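PDB 3IUP: putative NADPH:quinone oxidoreductase, which probably catalyses the NADPH-dependent reduction of quinones and binds NADPH in the crystal. Local coordinates for residues A85-D89 with A90-V94; P157-A160 with L161-E165; Q186-N189 with Q190-K194. All blocks are in the same frame, centred on the assembly; numbering follows the deposited sequence.

Interaction 1 of 3, residues A85-D89 with A90-V94; sequences AGRLD and ASMPV
Arg87 and Ala90 close a tight surface turn, tied by a backbone bond and a bridging water, where the chain leaves the short 3-10 segment 85-87 and enters strand 90-93. The direct link runs from Ala90 N to Arg87 O at 3.1 Å, with the donor 43° out of the carbonyl plane. Between these ends Leu88 and Asp89 occupy the two corners of a type II beta turn, Asp89 taking the left-handed backbone conformation that its place requires. Water 1 doubles the closure: it donates to Arg87 O at 2.7 Å and to Ala90 O at 2.6 Å, and accepts Arg87 NE at 3.0 Å, lying in the guanidinium plane at its edge. Arg87 O thus takes two hydrogens, one from the backbone and one from the solvent molecule.

The turn leads into the weakly bonded strand 90-93, which lies beside 4-12 at one end of this chain's five-stranded antiparallel sheet, within the GroES-like domain region. The arginine side chain runs away from the turn corners, alongside the start of the strand toward Met92. With CG held between the backbone N and the carbonyl carbon (chi1 63°) and a bend at chi3 (-71°), the chain carries NH2 to within 3.6 Å of Met92 CG, an oblique approach to the aliphatic part of this selenomethionine. Two further bonds fix the guanidinium, NH1 to Leu51 O and NH2 to Ser10 OG, while Asp89 OD2 bonds Ser14 OG. Tyr272 of the second subunit packs on both Arg87 and Met92, placing this pair at the interface between the two chains.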
loop_
_atom_site.group_PDB
_atom_site.type_symbol
_atom_site.label_atom_id
_atom_site.label_comp_id
_atom_site.label_asym_id
_atom_site.label_seq_id
_atom_site.Cartn_x
_atom_site.Cartn_y
_atom_site.Cartn_z
ATOM N N ALA A 85 -13.951 9.450 -19.101
ATOM C CA ALA A 85 -14.017 8.817 -20.418
ATOM C C ALA A 85 -15.049 7.677 -20.500
ATOM O O ALA A 85 -15.818 7.617 -21.444
ATOM C CB ALA A 85 -12.637 8.290 -20.815
ATOM N N GLY A 86 -15.055 6.791 -19.510
ATOM C CA GLY A 86 -15.936 5.618 -19.497
ATOM C C GLY A 86 -17.448 5.916 -19.498
ATOM O O GLY A 86 -18.256 5.036 -19.861
ATOM N N ARG A 87 -17.839 7.135 -19.118
ATOM C CA ARG A 87 -19.259 7.471 -18.999
ATOM C C ARG A 87 -19.703 8.586 -19.937
ATOM O O ARG A 87 -20.827 9.072 -19.837
ATOM C CB ARG A 87 -19.633 7.826 -17.552
ATOM C CG ARG A 87 -18.940 9.049 -16.984
ATOM C CD ARG A 87 -19.473 9.366 -15.618
ATOM N NE ARG A 87 -20.836 9.874 -15.681
ATOM C CZ ARG A 87 -21.483 10.415 -14.665
ATOM N NH1 ARG A 87 -20.890 10.517 -13.475
ATOM N NH2 ARG A 87 -22.726 10.827 -14.812
ATOM N N LEU A 88 -18.821 9.019 -20.829
ATOM C CA LEU A 88 -19.150 10.143 -21.705
ATOM C C LEU A 88 -20.371 9.779 -22.547
ATOM O O LEU A 88 -20.427 8.692 -23.155
ATOM C CB LEU A 88 -17.973 10.580 -22.584
ATOM C CG LEU A 88 -16.752 11.177 -21.852
ATOM C CD1 LEU A 88 -15.609 11.499 -22.817
ATOM C CD2 LEU A 88 -17.181 12.402 -21.007
ATOM N N ASP A 89 -21.324 10.706 -22.583
ATOM C CA ASP A 89 -22.540 10.608 -23.381
ATOM C C ASP A 89 -23.478 9.495 -22.903
ATOM O O ASP A 89 -24.398 9.107 -23.627
ATOM C CB ASP A 89 -22.191 10.486 -24.869
ATOM C CG ASP A 89 -21.266 11.633 -25.314
ATOM O OD1 ASP A 89 -21.596 12.795 -24.956
ATOM O OD2 ASP A 89 -20.241 11.378 -25.974
ATOM N N ALA A 90 -23.244 9.003 -21.698
ATOM C CA ALA A 90 -24.126 7.984 -21.096
ATOM C C ALA A 90 -25.088 8.648 -20.124
ATOM O O ALA A 90 -24.687 9.475 -19.290
ATOM C CB ALA A 90 -23.305 6.895 -20.370
ATOM N N SER A 91 -26.357 8.268 -20.176
ATOM C CA SER A 91 -27.298 8.764 -19.235
ATOM C C SER A 91 -27.341 7.838 -18.025
ATOM O O SER A 91 -27.843 6.705 -18.107
ATOM C CB SER A 91 -28.661 8.915 -19.895
ATOM O OG SER A 91 -29.629 9.277 -18.953
HETATM N N MSE A 92 -26.747 8.258 -16.924
HETATM C CA MSE A 92 -26.524 7.360 -15.779
HETATM C C MSE A 92 -27.577 7.497 -14.725
HETATM O O MSE A 92 -27.801 8.566 -14.199
HETATM C CB MSE A 92 -25.175 7.633 -15.087
HETATM C CG MSE A 92 -23.984 7.695 -15.972
HETATM SE SE MSE A 92 -23.618 5.958 -16.756
HETATM C CE MSE A 92 -22.547 5.278 -15.287
ATOM N N PRO A 93 -28.237 6.385 -14.368
ATOM C CA PRO A 93 -29.046 6.383 -13.182
ATOM C C PRO A 93 -28.157 6.486 -11.944
ATOM O O PRO A 93 -26.966 6.176 -12.000
ATOM C CB PRO A 93 -29.758 5.021 -13.245
ATOM C CG PRO A 93 -29.377 4.389 -14.486
ATOM C CD PRO A 93 -28.157 5.055 -14.996
ATOM N N VAL A 94 -28.717 6.921 -10.824
ATOM C CA VAL A 94 -27.899 7.174 -9.643
ATOM C C VAL A 94 -28.593 6.587 -8.428
ATOM O O VAL A 94 -29.822 6.468 -8.401
ATOM C CB VAL A 94 -27.648 8.699 -9.474
ATOM C CG1 VAL A 94 -26.755 8.971 -8.244
ATOM C CG2 VAL A 94 -26.997 9.267 -10.711
HETATM O O HOH W 1 -22.457 10.290 -18.123
#

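Interaction 2 of 3, residues P157-A160 with L161-E165; sequences PLTA and LGMVE. With NDP (NADPH dihydro-nicotinamide-adenine-dinucleotide phosphate), chain C.
Leu158 O receives the N-H of Gly162 at 2.7 Å, the shortest backbone bond between 157-160 and 161-165, though bent to 143° at the hydrogen. One residue earlier, Leu161 N points almost straight at Pro157 O (3.0 Å, 171°), and one residue later Met163 N reaches Thr159 O at 2.9 Å. Ala160 O is held more loosely, by two weak bonds, from Met163 N and Val164 N.

These consecutive i to i+4 bonds, with the weak ones at Ala160 O, belong to helix 155-169, a buried helix beside the NADPH site in what appears to be a medium-chain reductase fold. Thr159 faces the cofactor: its OG1 lies 3.0 Å from C4N of NADPH, the nicotinamide carbon that carries the hydride, and CG2 also touches that ring. OG1 stands beside the backbone N and anti to the carbonyl carbon (chi1 -61°), a torsion that lets it bond Val155 O one turn back, which probably helps hold the hydroxyl at the nicotinamide. From the following turn the selenomethionine Met163 lays CG 3.3 Å from Thr159 O, and its extended chain brings CE to 4.1 Å from Thr159 CG2.

On another side of the helix Leu161 sets CB, CG and CD1 against Pro157 O, with CD1 4.4 Å from Leu158 CD2. Leu161 and Pro157 also meet Val330 of helix 320-332, whereas Glu165 carries its carboxylate away to a salt bridge with Arg322.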
loop_
_atom_site.group_PDB
_atom_site.type_symbol
_atom_site.label_atom_id
_atom_site.label_comp_id
_atom_site.label_asym_id
_atom_site.label_seq_id
_atom_site.Cartn_x
_atom_site.Cartn_y
_atom_site.Cartn_z
ATOM N N PRO A 157 -23.597 -0.205 6.912
ATOM C CA PRO A 157 -23.523 -1.310 7.850
ATOM C C PRO A 157 -22.565 -2.437 7.428
ATOM O O PRO A 157 -21.834 -2.978 8.267
ATOM C CB PRO A 157 -24.981 -1.792 7.937
ATOM C CG PRO A 157 -25.787 -0.581 7.694
ATOM C CD PRO A 157 -24.996 0.185 6.623
ATOM N N LEU A 158 -22.580 -2.813 6.153
ATOM C CA LEU A 158 -21.755 -3.923 5.724
ATOM C C LEU A 158 -20.309 -3.493 5.643
ATOM O O LEU A 158 -19.433 -4.321 5.827
ATOM C CB LEU A 158 -22.197 -4.536 4.406
ATOM C CG LEU A 158 -23.549 -5.204 4.497
ATOM C CD1 LEU A 158 -24.030 -5.645 3.080
ATOM C CD2 LEU A 158 -23.623 -6.379 5.532
ATOM N N THR A 159 -20.048 -2.224 5.340
ATOM C CA THR A 159 -18.683 -1.741 5.328
ATOM C C THR A 159 -18.148 -1.756 6.741
ATOM O O THR A 159 -17.012 -2.181 6.951
ATOM C CB THR A 159 -18.581 -0.373 4.681
ATOM O OG1 THR A 159 -19.025 -0.472 3.315
ATOM C CG2 THR A 159 -17.161 0.192 4.687
ATOM N N ALA A 160 -18.936 -1.299 7.707
ATOM C CA ALA A 160 -18.473 -1.291 9.102
ATOM C C ALA A 160 -18.186 -2.709 9.553
ATOM O O ALA A 160 -17.134 -2.986 10.135
ATOM C CB ALA A 160 -19.467 -0.608 10.016
ATOM N N LEU A 161 -19.113 -3.617 9.289
ATOM C CA LEU A 161 -18.852 -5.012 9.607
ATOM C C LEU A 161 -17.664 -5.548 8.817
ATOM O O LEU A 161 -16.871 -6.357 9.338
ATOM C CB LEU A 161 -20.103 -5.858 9.336
ATOM C CG LEU A 161 -21.227 -5.602 10.331
ATOM C CD1 LEU A 161 -22.506 -6.214 9.773
ATOM C CD2 LEU A 161 -20.880 -6.160 11.729
ATOM N N GLY A 162 -17.520 -5.141 7.578
ATOM C CA GLY A 162 -16.412 -5.584 6.777
ATOM C C GLY A 162 -15.048 -5.141 7.242
ATOM O O GLY A 162 -14.058 -5.829 7.021
HETATM N N MSE A 163 -14.992 -3.985 7.885
HETATM C CA MSE A 163 -13.724 -3.542 8.528
HETATM C C MSE A 163 -13.325 -4.514 9.618
HETATM O O MSE A 163 -12.173 -4.899 9.697
HETATM C CB MSE A 163 -13.893 -2.130 9.106
HETATM C CG MSE A 163 -14.091 -1.179 8.054
HETATM SE SE MSE A 163 -14.366 0.593 8.911
HETATM C CE MSE A 163 -14.396 1.521 7.351
ATOM N N VAL A 164 -14.271 -4.886 10.470
ATOM C CA VAL A 164 -14.007 -5.860 11.515
ATOM C C VAL A 164 -13.661 -7.247 10.938
ATOM O O VAL A 164 -12.686 -7.897 11.361
ATOM C CB VAL A 164 -15.137 -5.935 12.522
ATOM C CG1 VAL A 164 -14.873 -7.059 13.534
ATOM C CG2 VAL A 164 -15.289 -4.558 13.206
ATOM N N GLU A 165 -14.400 -7.633 9.914
ATOM C CA GLU A 165 -14.101 -8.887 9.197
ATOM C C GLU A 165 -12.688 -8.916 8.585
ATOM O O GLU A 165 -11.961 -9.883 8.760
ATOM C CB GLU A 165 -15.160 -9.149 8.137
ATOM C CG GLU A 165 -15.103 -10.598 7.568
ATOM C CD GLU A 165 -15.952 -11.569 8.402
ATOM O OE1 GLU A 165 -16.453 -11.201 9.475
ATOM O OE2 GLU A 165 -16.102 -12.722 7.959
HETATM P PA NDP C . -20.991 10.955 6.422
HETATM O O1A NDP C . -21.947 10.499 7.410
HETATM O O2A NDP C . -21.425 11.919 5.387
HETATM O O5B NDP C . -19.767 11.625 7.313
HETATM C C5B NDP C . -18.623 12.081 6.582
HETATM C C4B NDP C . -17.556 12.462 7.562
HETATM O O4B NDP C . -16.461 12.858 6.787
HETATM C C3B NDP C . -17.958 13.634 8.471
HETATM O O3B NDP C . -17.687 13.435 9.843
HETATM C C2B NDP C . -17.067 14.793 7.971
HETATM O O2B NDP C . -16.631 15.683 8.998
HETATM C C1B NDP C . -15.887 14.021 7.396
HETATM N N9A NDP C . -15.169 14.751 6.344
HETATM C C8A NDP C . -15.755 15.332 5.238
HETATM N N7A NDP C . -14.787 15.836 4.452
HETATM C C5A NDP C . -13.562 15.574 5.035
HETATM C C6A NDP C . -12.224 15.855 4.693
HETATM N N6A NDP C . -11.871 16.591 3.624
HETATM N N1A NDP C . -11.214 15.426 5.528
HETATM C C2A NDP C . -11.480 14.768 6.688
HETATM N N3A NDP C . -12.787 14.492 7.019
HETATM C C4A NDP C . -13.805 14.885 6.217
HETATM O O3 NDP C . -20.266 9.780 5.581
HETATM P PN NDP C . -20.644 8.266 5.579
HETATM O O1N NDP C . -20.695 7.668 6.891
HETATM O O2N NDP C . -21.821 7.986 4.688
HETATM O O5D NDP C . -19.336 7.668 4.813
HETATM C C5D NDP C . -18.081 7.618 5.509
HETATM C C4D NDP C . -16.964 7.284 4.525
HETATM O O4D NDP C . -17.060 5.871 4.252
HETATM C C3D NDP C . -17.002 8.028 3.175
HETATM O O3D NDP C . -15.702 8.364 2.734
HETATM C C2D NDP C . -17.580 6.964 2.256
HETATM O O2D NDP C . -17.299 7.126 0.874
HETATM C C1D NDP C . -16.889 5.730 2.843
HETATM N N1N NDP C . -17.476 4.449 2.387
HETATM C C2N NDP C . -16.692 3.684 1.588
HETATM C C3N NDP C . -17.135 2.487 1.091
HETATM C C7N NDP C . -16.197 1.583 0.314
HETATM O O7N NDP C . -16.769 0.450 -0.257
HETATM N N7N NDP C . -14.892 1.824 0.127
HETATM C C4N NDP C . -18.365 1.879 1.642
HETATM C C5N NDP C . -19.156 2.799 2.539
HETATM C C6N NDP C . -18.669 4.054 2.885
HETATM P P2B NDP C . -16.760 17.312 8.822
HETATM O O1X NDP C . -18.062 17.726 9.522
HETATM O O2X NDP C . -16.769 17.748 7.360
HETATM O O3X NDP C . -15.518 17.852 9.547
#

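Interaction 3 of 3, residues Q186-N189 with Q190-K194; sequences QMLN and QICLK
Helix 183-195, whose consecutive turns meet here through Gln186, Asn189, Gln190 and Leu193, connects strands 175-177 and 199-203 in a beta-alpha-beta crossover of the six-stranded parallel sheet, in the manner of a Rossmann fold. Four regular backbone bonds join 186-189 to 190-194. Those from Ile191 N to Met187 O and from Cys192 N to Leu188 O, both 3.0 Å, run nearly along the C=O axis.

Side chains add a polar cluster around water 2. The water donates to Gln186 O at 2.9 Å and accepts two amide N-H groups, from Asn189 ND2 at 2.9 Å and from Gln190 NE2 at 2.7 Å. Gln186 O consequently accepts from the water as well as from Gln190 N. Asn189 leads its amide out opposite the backbone N (chi1 180°), while Gln190 doubles back at chi2 (-51°) over the turn, so that both nitrogens converge on one solvent molecule. Their amide planes stand 86° apart, and ND2 lies 3.6 Å from NE2, two donors sharing an acceptor. Gln190 NE2 has a second acceptor in Gln215 O, and Gln186 extends its own amide to Gln215 NE2 and Ala181 O.

Leu193 approaches Asn189 from the next turn, its CD1 3.5 Å from ND2. Around the helix Leu188 CD1 meets Cys192 SG at 3.9 Å, both side chains also resting on Leu199 of strand 199-203. Because the oxygen of water 2 accepts both N-H groups, the two amide donors can lie close together, and Gln215 O, as the second acceptor for NE2, probably limits rotation of the Gln190 amide.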
loop_
_atom_site.group_PDB
_atom_site.type_symbol
_atom_site.label_atom_id
_atom_site.label_comp_id
_atom_site.label_asym_id
_atom_site.label_seq_id
_atom_site.Cartn_x
_atom_site.Cartn_y
_atom_site.Cartn_z
ATOM N N GLN A 186 -19.907 6.128 13.434
ATOM C CA GLN A 186 -20.750 5.970 14.592
ATOM C C GLN A 186 -21.225 4.511 14.717
ATOM O O GLN A 186 -21.272 4.000 15.812
ATOM C CB GLN A 186 -21.923 6.952 14.572
ATOM C CG GLN A 186 -21.477 8.379 14.678
ATOM C CD GLN A 186 -22.588 9.391 14.498
ATOM O OE1 GLN A 186 -23.575 9.310 15.189
ATOM N NE2 GLN A 186 -22.413 10.377 13.572
HETATM N N MSE A 187 -21.512 3.859 13.581
HETATM C CA MSE A 187 -21.901 2.463 13.593
HETATM C C MSE A 187 -20.755 1.613 14.008
HETATM O O MSE A 187 -20.938 0.706 14.789
HETATM C CB MSE A 187 -22.412 1.972 12.211
HETATM C CG MSE A 187 -23.535 2.695 11.714
HETATM SE SE MSE A 187 -23.892 1.964 9.932
HETATM C CE MSE A 187 -25.391 3.158 9.572
ATOM N N LEU A 188 -19.567 1.874 13.458
ATOM C CA LEU A 188 -18.411 1.055 13.782
ATOM C C LEU A 188 -18.100 1.099 15.269
ATOM O O LEU A 188 -17.832 0.087 15.913
ATOM C CB LEU A 188 -17.209 1.479 12.940
ATOM C CG LEU A 188 -15.940 0.711 13.328
ATOM C CD1 LEU A 188 -16.079 -0.811 12.953
ATOM C CD2 LEU A 188 -14.735 1.401 12.618
ATOM N N ASN A 189 -18.194 2.289 15.845
ATOM C CA ASN A 189 -17.964 2.417 17.273
ATOM C C ASN A 189 -18.989 1.591 18.069
ATOM O O ASN A 189 -18.631 0.922 19.012
ATOM C CB ASN A 189 -18.015 3.871 17.686
ATOM C CG ASN A 189 -17.784 4.044 19.164
ATOM O OD1 ASN A 189 -16.720 3.697 19.670
ATOM N ND2 ASN A 189 -18.773 4.603 19.855
ATOM N N GLN A 190 -20.260 1.591 17.667
ATOM C CA GLN A 190 -21.249 0.748 18.356
ATOM C C GLN A 190 -20.971 -0.773 18.229
ATOM O O GLN A 190 -21.177 -1.537 19.169
ATOM C CB GLN A 190 -22.680 1.077 17.913
ATOM C CG GLN A 190 -23.185 2.510 18.311
ATOM C CD GLN A 190 -22.966 2.794 19.794
ATOM O OE1 GLN A 190 -23.320 1.970 20.624
ATOM N NE2 GLN A 190 -22.321 3.904 20.121
ATOM N N ILE A 191 -20.545 -1.193 17.045
ATOM C CA ILE A 191 -20.164 -2.596 16.825
ATOM C C ILE A 191 -19.052 -2.976 17.783
ATOM O O ILE A 191 -19.099 -3.992 18.458
ATOM C CB ILE A 191 -19.691 -2.831 15.354
ATOM C CG1 ILE A 191 -20.836 -2.738 14.379
ATOM C CG2 ILE A 191 -18.990 -4.179 15.204
ATOM C CD1 ILE A 191 -20.337 -2.548 12.934
ATOM N N CYS A 192 -18.007 -2.158 17.824
ATOM C CA CYS A 192 -16.870 -2.476 18.640
ATOM C C CYS A 192 -17.184 -2.459 20.142
ATOM O O CYS A 192 -16.663 -3.285 20.895
ATOM C CB CYS A 192 -15.722 -1.536 18.304
ATOM S SG CYS A 192 -15.035 -1.776 16.632
ATOM N N LEU A 193 -18.055 -1.539 20.569
ATOM C CA LEU A 193 -18.518 -1.504 21.956
ATOM C C LEU A 193 -19.294 -2.781 22.279
ATOM O O LEU A 193 -19.036 -3.417 23.281
ATOM C CB LEU A 193 -19.347 -0.252 22.257
ATOM C CG LEU A 193 -18.512 1.027 22.401
ATOM C CD1 LEU A 193 -19.429 2.283 22.357
ATOM C CD2 LEU A 193 -17.646 1.012 23.649
ATOM N N LYS A 194 -20.194 -3.173 21.403
ATOM C CA LYS A 194 -21.021 -4.344 21.688
ATOM C C LYS A 194 -20.205 -5.624 21.621
ATOM O O LYS A 194 -20.424 -6.547 22.438
ATOM C CB LYS A 194 -22.168 -4.422 20.706
ATOM C CG LYS A 194 -23.080 -5.646 20.851
ATOM C CD LYS A 194 -24.332 -5.429 19.977
ATOM C CE LYS A 194 -25.310 -6.597 20.064
ATOM N NZ LYS A 194 -26.085 -6.548 21.338
HETATM O O HOH W 2 -21.040 5.456 18.269
#

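In the fold
Along the chain the three contacts follow one another without overlap. Interaction 1 lies far out, at the turn into strand 90-93, with its centre about 30 Å from that of interaction 2 and about 37 Å from that of interaction 3, across the centre of the chain from both. Interactions 2 and 3 are neighbours, their centres about 10 Å apart, on helices 155-169 and 183-195. These helices pack directly: Ala160 CB lies 3.6 Å from Ile191 CD1, and Met163 SE lies 3.8 Å from Leu188 CD2. The crossover helix of the parallel sheet thus backs the helix that presents Thr159 to NADPH, whereas interaction 1 reaches the second subunit.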